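Local coordinates for RegF protein (Neisseria gonorrhoeae, PDB 4HOJ), which binds glutathione and calcium ions and, as a glutathione transferase homologue also named stringent starvation protein A, probably serves in the starvation response, at residues A[97-100]-A[101-105]; A[14-17]-A[18-21]; A[81-85]-A[86-90]. All blocks are in the same frame, centred on the assembly; numbering follows the deposited sequence.

Contact 2 is buried in the thioredoxin-like domain. Contact 1 is partly buried in the helical domain, and contact 3 lies at the surface. Contacts 1 and 3 both use helix 86-102, one at its C-terminal end and the other at its start, and both touch the second subunit. Contacts 1 and 2 meet across the domain boundary beside glutathione, where a salt bridge and ring packing join them. Contacts 2 and 3 touch through the apolar side chains of Val21 and Leu81. The chemistry follows the setting: buried arginines on regular helix in contact 2, a salt bridge and a water bridge at an irregular helical turn in contact 1, and a capped helix start in contact 3.

Contact 1 (A[97-100]-A[101-105]); sequences YRME and KELFN
Arg98 and Glu102, one helical turn apart, form a salt bridge with the two planes 51° apart. Arg98 NH2 donates to the syn lone pair of Glu102 OE1 at 3.1 Å, with the oxygen 24° out of the guanidinium plane. Arg98 NE also reaches Glu102 OE2 at 2.8 Å, though the place of that oxygen is less sure.

Tyr97 and Lys101 are joined through a water. With CG anti to the backbone N in both (chi1 174° in Tyr97), the extended Lys101 chain lies alongside the ring, Lys101 CD 3.8 Å from Tyr97 OH. The water lies 2.6 Å from Tyr97 OH, at the ring edge, and takes a bond from Lys101 NZ at 2.7 Å. Tyr49 of the second subunit makes a cation-pi contact with Lys101.

In the helical domain of this glutathione transferase fold, the helical path is distorted at Leu103, where the bonding widens to i to i+5. Met99 O accepts twice, from Leu103 N and from Phe104 N, each at 2.9 Å. The second is of the pi-helical kind, and a weak bond from Asn105 N to Glu100 O repeats its spacing.

In apolar packing, Met99 CG meets Leu103 CD1 at 4.2 Å, and Met99 CB meets the Phe104 ring. Met99 also rests on helix 151-161, while Leu103 turns to helix 117-134.

Glu100 of the glutathione pocket lies obliquely against the Phe104 ring, its charged OE2 3.6 Å from Phe104 CB. OE2 forms a salt bridge with Arg17, which also makes a cation-pi contact with Phe104.

Contact 2 (A[14-17]-A[18-21]); sequences FSHR and CRFV. With GSH (glutathione), chain C.
Arg19 folds back on helix 13-25 and lays one guanidinium face over the backbone of Ser15 and His16. This is the first helix of the thioredoxin-like domain, within the beta-alpha-beta unit of strand 5-8, helix 13-25 and strand 30-33. The bend at chi3 (-94°) turns the group back, so that Arg19 CZ sits 3.5 Å from His16 CA. The His16 ring and the guanidinium have planes 13° apart, but the two side chains cross at about a right angle, with His16 CD2 3.7 Å from Arg19 NH2. Helical bonds from Arg19 N to Ser15 O and from Phe20 N to His16 O, each 2.9 Å, hold the two turns together.

The Phe14 ring leaves the second turn and lies against glutathione. One ring face takes glutathione CB1, and Phe14 CD1 comes within 3.3 Å of glutathione O12. Arg17, paired with Glu100, sets NH1 at the edge of that ring and bonds through it to Ser65 OG, which also hydrogen-bonds glutathione.

Polar partners further out fix the buried groups. Arg19 NE bonds to Ser8 OG, NH1 to Gly9 O, and NH2 to Ala193 O and to Glu198, so each guanidinium nitrogen has a partner. Ser15 OG accepts from Gly9 N, and His16 ND1 is hydrogen-bonded to Arg162 NH1. Cys18 SG turns back along the helix to lie 3.8 Å from Phe14 O.

Contact 3 (A[81-85]-A[86-90]); sequences LMPGD and PVMRG
Met82 and Pro83 are extended, Gly84 turns the chain, and Asp85 opens out again (psi 123°) before the helix begins at Pro86. Asp85 O accepts from Arg89 N at 2.9 Å, closing the first turn of helix 86-102.

Asp85 is the N-cap. Its OD2 takes a bond from Met88 N at 3.2 Å, met from above the carboxylate plane, 67° out of it. OD1 adds a weak bond from Val87 N at 3.4 Å. They serve N-H groups at the helix start that have no earlier turn to bond to, Met88 N properly and Val87 N only weakly.

Arg89 bends at chi3 and turns its guanidinium back to the loop. Its NH1 donates to Pro83 O at 3.2 Å, nearly straight at 173° and in the guanidinium plane. Met82 CB lies 3.6 Å from the same NH1. Arg89 NE forms a salt bridge with Glu74 of the second subunit. On the apolar side, Pro83 CG meets Met88 CG at 3.5 Å, the two side chains crossing at about a right angle.

The loop joins the thioredoxin-like and helical domains. Leu81 packs on helices 13-25 and 151-161, and Met82 touches helices 65-75 and 151-161.

Contact 1 (A[97-100]-A[101-105])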
# COMPACT_ATOMS: atom_id res chain seq x y z
N TYR A 97 0.92 -2.77 -5.70
CA TYR A 97 2.02 -2.41 -4.83
C TYR A 97 3.30 -2.34 -5.66
O TYR A 97 4.09 -1.38 -5.53
CB TYR A 97 2.14 -3.48 -3.70
CG TYR A 97 3.38 -3.23 -2.84
CD1 TYR A 97 3.36 -2.30 -1.80
CD2 TYR A 97 4.54 -3.89 -3.07
CE1 TYR A 97 4.51 -2.02 -1.03
CE2 TYR A 97 5.69 -3.65 -2.29
CZ TYR A 97 5.68 -2.68 -1.31
OH TYR A 97 6.79 -2.37 -0.58
N ARG A 98 3.56 -3.35 -6.50
CA ARG A 98 4.78 -3.29 -7.30
C ARG A 98 4.77 -2.13 -8.29
O ARG A 98 5.84 -1.55 -8.53
CB ARG A 98 5.00 -4.61 -8.01
CG ARG A 98 5.37 -5.70 -6.96
CD ARG A 98 6.03 -6.92 -7.52
NE ARG A 98 7.17 -6.58 -8.34
CZ ARG A 98 7.66 -7.37 -9.28
NH1 ARG A 98 7.15 -8.60 -9.43
NH2 ARG A 98 8.68 -6.94 -10.02
N MET A 99 3.63 -1.77 -8.88
CA MET A 99 3.60 -0.57 -9.74
C MET A 99 3.92 0.67 -8.94
O MET A 99 4.63 1.56 -9.42
CB MET A 99 2.26 -0.41 -10.43
CG MET A 99 1.95 -1.53 -11.41
SD MET A 99 0.66 -1.04 -12.56
CE MET A 99 -0.74 -0.99 -11.45
N GLU A 100 3.46 0.79 -7.69
CA GLU A 100 3.75 1.96 -6.90
C GLU A 100 5.20 2.06 -6.63
O GLU A 100 5.80 3.14 -6.67
CB GLU A 100 2.97 2.06 -5.56
CG GLU A 100 1.50 2.57 -5.53
CD GLU A 100 1.04 3.70 -6.55
OE1 GLU A 100 0.59 4.83 -6.20
OE2 GLU A 100 1.08 3.36 -7.66
N LYS A 101 5.84 0.92 -6.34
CA LYS A 101 7.24 0.93 -5.92
C LYS A 101 8.24 0.98 -7.09
O LYS A 101 9.37 1.43 -6.90
CB LYS A 101 7.51 -0.34 -5.08
CG LYS A 101 8.95 -0.56 -4.67
CD LYS A 101 9.03 -1.61 -3.56
CE LYS A 101 10.48 -1.89 -3.23
NZ LYS A 101 10.67 -2.75 -2.04
N GLU A 102 7.82 0.51 -8.26
CA GLU A 102 8.75 0.33 -9.40
C GLU A 102 8.43 1.19 -10.61
O GLU A 102 9.28 1.31 -11.52
CB GLU A 102 8.75 -1.15 -9.83
CG GLU A 102 9.11 -2.09 -8.71
CD GLU A 102 8.86 -3.54 -9.05
OE1 GLU A 102 8.67 -3.86 -10.23
OE2 GLU A 102 8.81 -4.35 -8.10
N LEU A 103 7.25 1.77 -10.68
CA LEU A 103 6.87 2.66 -11.80
C LEU A 103 6.51 4.04 -11.30
O LEU A 103 7.04 5.05 -11.77
CB LEU A 103 5.71 2.08 -12.60
CG LEU A 103 5.99 0.83 -13.42
CD1 LEU A 103 4.67 0.35 -14.01
CD2 LEU A 103 7.01 1.11 -14.56
N PHE A 104 5.61 4.11 -10.33
CA PHE A 104 5.06 5.41 -9.93
C PHE A 104 6.01 6.19 -9.04
O PHE A 104 5.84 7.40 -8.88
CB PHE A 104 3.61 5.29 -9.41
CG PHE A 104 2.65 5.07 -10.54
CD1 PHE A 104 2.40 3.79 -11.03
CD2 PHE A 104 2.05 6.15 -11.20
CE1 PHE A 104 1.59 3.58 -12.10
CE2 PHE A 104 1.17 5.97 -12.27
CZ PHE A 104 0.95 4.66 -12.73
N ASN A 105 7.00 5.52 -8.47
CA ASN A 105 8.08 6.27 -7.80
C ASN A 105 8.80 7.13 -8.83
O ASN A 105 9.11 8.29 -8.58
CB ASN A 105 9.03 5.29 -7.12
CG ASN A 105 9.63 4.29 -8.09
OD1 ASN A 105 8.96 3.75 -8.98
ND2 ASN A 105 10.97 4.03 -7.93
O HOH W 1 8.72 -4.15 -0.85

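Contact 2 (A[14-17]-A[18-21])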
# COMPACT_ATOMS: atom_id res chain seq x y z
N PHE A 14 -2.09 11.03 -10.39
CA PHE A 14 -2.70 10.34 -9.26
C PHE A 14 -4.12 10.77 -9.09
O PHE A 14 -5.01 9.93 -8.88
CB PHE A 14 -1.86 10.55 -7.99
CG PHE A 14 -0.44 10.07 -8.16
CD1 PHE A 14 -0.18 8.71 -8.14
CD2 PHE A 14 0.57 10.93 -8.42
CE1 PHE A 14 1.10 8.24 -8.31
CE2 PHE A 14 1.88 10.48 -8.64
CZ PHE A 14 2.14 9.11 -8.59
N SER A 15 -4.40 12.06 -9.32
CA SER A 15 -5.79 12.56 -9.36
C SER A 15 -6.57 11.96 -10.55
O SER A 15 -7.77 11.68 -10.44
CB SER A 15 -5.80 14.12 -9.51
OG SER A 15 -5.18 14.73 -8.34
N HIS A 16 -5.86 11.80 -11.66
CA HIS A 16 -6.44 11.23 -12.86
C HIS A 16 -6.99 9.81 -12.56
O HIS A 16 -8.10 9.45 -12.99
CB HIS A 16 -5.36 11.24 -13.93
CG HIS A 16 -5.84 10.90 -15.30
ND1 HIS A 16 -4.96 10.86 -16.35
CD2 HIS A 16 -7.06 10.52 -15.78
CE1 HIS A 16 -5.62 10.53 -17.45
NE2 HIS A 16 -6.90 10.31 -17.14
N ARG A 17 -6.27 9.03 -11.73
CA ARG A 17 -6.75 7.69 -11.40
C ARG A 17 -8.11 7.79 -10.74
O ARG A 17 -9.04 7.02 -11.06
CB ARG A 17 -5.84 6.96 -10.39
CG ARG A 17 -4.45 6.68 -10.82
CD ARG A 17 -3.68 6.09 -9.63
NE ARG A 17 -2.43 5.45 -10.04
CZ ARG A 17 -1.52 5.06 -9.15
NH1 ARG A 17 -1.60 5.41 -7.85
NH2 ARG A 17 -0.48 4.38 -9.62
N CYS A 18 -8.24 8.73 -9.79
CA CYS A 18 -9.50 8.84 -9.02
C CYS A 18 -10.62 9.38 -9.89
O CYS A 18 -11.76 8.90 -9.81
CB CYS A 18 -9.28 9.74 -7.81
SG CYS A 18 -7.99 9.15 -6.68
N ARG A 19 -10.35 10.33 -10.78
CA ARG A 19 -11.34 10.82 -11.73
C ARG A 19 -11.82 9.68 -12.61
O ARG A 19 -13.03 9.55 -12.85
CB ARG A 19 -10.78 12.02 -12.53
CG ARG A 19 -10.68 13.29 -11.68
CD ARG A 19 -10.15 14.44 -12.53
NE ARG A 19 -8.71 14.63 -12.45
CZ ARG A 19 -7.83 14.41 -13.44
NH1 ARG A 19 -6.55 14.84 -13.30
NH2 ARG A 19 -8.19 13.83 -14.55
N PHE A 20 -10.89 8.83 -13.05
CA PHE A 20 -11.27 7.69 -13.89
C PHE A 20 -12.26 6.76 -13.13
O PHE A 20 -13.31 6.40 -13.65
CB PHE A 20 -9.98 7.02 -14.31
CG PHE A 20 -10.12 5.94 -15.36
CD1 PHE A 20 -11.31 5.66 -16.03
CD2 PHE A 20 -8.98 5.18 -15.66
CE1 PHE A 20 -11.34 4.64 -17.02
CE2 PHE A 20 -8.99 4.18 -16.62
CZ PHE A 20 -10.19 3.89 -17.30
N VAL A 21 -11.93 6.41 -11.87
CA VAL A 21 -12.84 5.58 -11.10
C VAL A 21 -14.19 6.25 -10.93
O VAL A 21 -15.22 5.58 -11.08
CB VAL A 21 -12.25 5.19 -9.70
CG1 VAL A 21 -13.32 4.43 -8.87
CG2 VAL A 21 -11.03 4.32 -9.84
N1 GSH C . 1.15 8.74 -3.34
CA1 GSH C . 0.27 9.85 -3.79
C1 GSH C . -1.00 9.31 -4.33
O11 GSH C . -2.07 9.96 -4.22
O12 GSH C . -0.95 8.22 -4.93
CB1 GSH C . 1.00 10.79 -4.76
CG1 GSH C . 0.23 12.08 -5.05
CD1 GSH C . 1.14 13.10 -5.71
OE1 GSH C . 2.30 12.89 -5.99
N2 GSH C . 0.48 14.29 -6.00
CA2 GSH C . 1.25 15.38 -6.60
C2 GSH C . 1.19 16.52 -5.62
O2 GSH C . 0.24 16.88 -4.95
CB2 GSH C . 0.71 15.90 -7.89
SG2 GSH C . 0.55 14.68 -9.15
N3 GSH C . 2.42 17.31 -5.60
CA3 GSH C . 2.55 18.46 -4.71
C3 GSH C . 3.67 18.15 -3.77
O31 GSH C . 4.26 17.03 -3.64
O32 GSH C . 4.01 19.11 -3.04

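Contact 3 (A[81-85]-A[86-90])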
# COMPACT_ATOMS: atom_id res chain seq x y z
N LEU A 81 -15.01 -3.01 -9.65
CA LEU A 81 -13.76 -2.79 -10.33
C LEU A 81 -12.70 -3.77 -9.86
O LEU A 81 -11.59 -3.71 -10.26
CB LEU A 81 -13.30 -1.30 -10.24
CG LEU A 81 -14.19 -0.37 -11.06
CD1 LEU A 81 -13.76 1.08 -10.91
CD2 LEU A 81 -14.17 -0.82 -12.51
N MET A 82 -13.07 -4.74 -9.03
CA MET A 82 -12.15 -5.81 -8.67
C MET A 82 -12.82 -7.17 -8.90
O MET A 82 -14.02 -7.30 -8.76
CB MET A 82 -11.72 -5.69 -7.21
CG MET A 82 -10.99 -4.39 -6.81
SD MET A 82 -9.25 -4.37 -7.28
CE MET A 82 -8.43 -4.59 -5.64
N PRO A 83 -12.02 -8.23 -9.14
CA PRO A 83 -12.56 -9.60 -9.15
C PRO A 83 -13.12 -9.97 -7.79
O PRO A 83 -12.76 -9.33 -6.81
CB PRO A 83 -11.35 -10.46 -9.47
CG PRO A 83 -10.14 -9.56 -9.24
CD PRO A 83 -10.59 -8.19 -9.50
N GLY A 84 -14.02 -10.95 -7.72
CA GLY A 84 -14.50 -11.43 -6.44
C GLY A 84 -13.57 -12.42 -5.76
O GLY A 84 -13.64 -12.65 -4.54
N ASP A 85 -12.72 -13.06 -6.55
CA ASP A 85 -11.97 -14.20 -6.05
C ASP A 85 -10.82 -13.69 -5.16
O ASP A 85 -10.00 -12.91 -5.64
CB ASP A 85 -11.43 -14.97 -7.23
CG ASP A 85 -10.44 -16.03 -6.83
OD1 ASP A 85 -10.65 -16.70 -5.79
OD2 ASP A 85 -9.45 -16.19 -7.57
N PRO A 86 -10.76 -14.13 -3.89
CA PRO A 86 -9.64 -13.63 -3.05
C PRO A 86 -8.27 -13.84 -3.68
O PRO A 86 -7.35 -13.02 -3.48
CB PRO A 86 -9.78 -14.44 -1.77
CG PRO A 86 -11.24 -14.80 -1.73
CD PRO A 86 -11.68 -14.99 -3.13
N VAL A 87 -8.11 -14.88 -4.49
CA VAL A 87 -6.82 -15.13 -5.14
C VAL A 87 -6.48 -14.04 -6.15
O VAL A 87 -5.38 -13.45 -6.12
CB VAL A 87 -6.79 -16.55 -5.78
CG1 VAL A 87 -5.55 -16.71 -6.64
CG2 VAL A 87 -6.86 -17.62 -4.71
N MET A 88 -7.40 -13.75 -7.05
CA MET A 88 -7.17 -12.70 -8.01
C MET A 88 -7.06 -11.33 -7.36
O MET A 88 -6.27 -10.48 -7.83
CB MET A 88 -8.20 -12.71 -9.14
CG MET A 88 -7.73 -11.89 -10.39
SD MET A 88 -6.13 -12.37 -11.17
CE MET A 88 -6.11 -14.14 -10.83
N ARG A 89 -7.79 -11.11 -6.26
CA ARG A 89 -7.69 -9.83 -5.57
C ARG A 89 -6.34 -9.70 -4.95
O ARG A 89 -5.77 -8.61 -4.98
CB ARG A 89 -8.76 -9.71 -4.49
CG ARG A 89 -10.15 -9.58 -5.13
CD ARG A 89 -11.27 -10.03 -4.19
NE ARG A 89 -11.39 -9.15 -3.05
CZ ARG A 89 -11.93 -7.94 -3.06
NH1 ARG A 89 -12.49 -7.49 -4.18
NH2 ARG A 89 -11.95 -7.17 -1.96
N GLY A 90 -5.80 -10.77 -4.38
CA GLY A 90 -4.47 -10.68 -3.79
C GLY A 90 -3.41 -10.47 -4.82
O GLY A 90 -2.53 -9.60 -4.64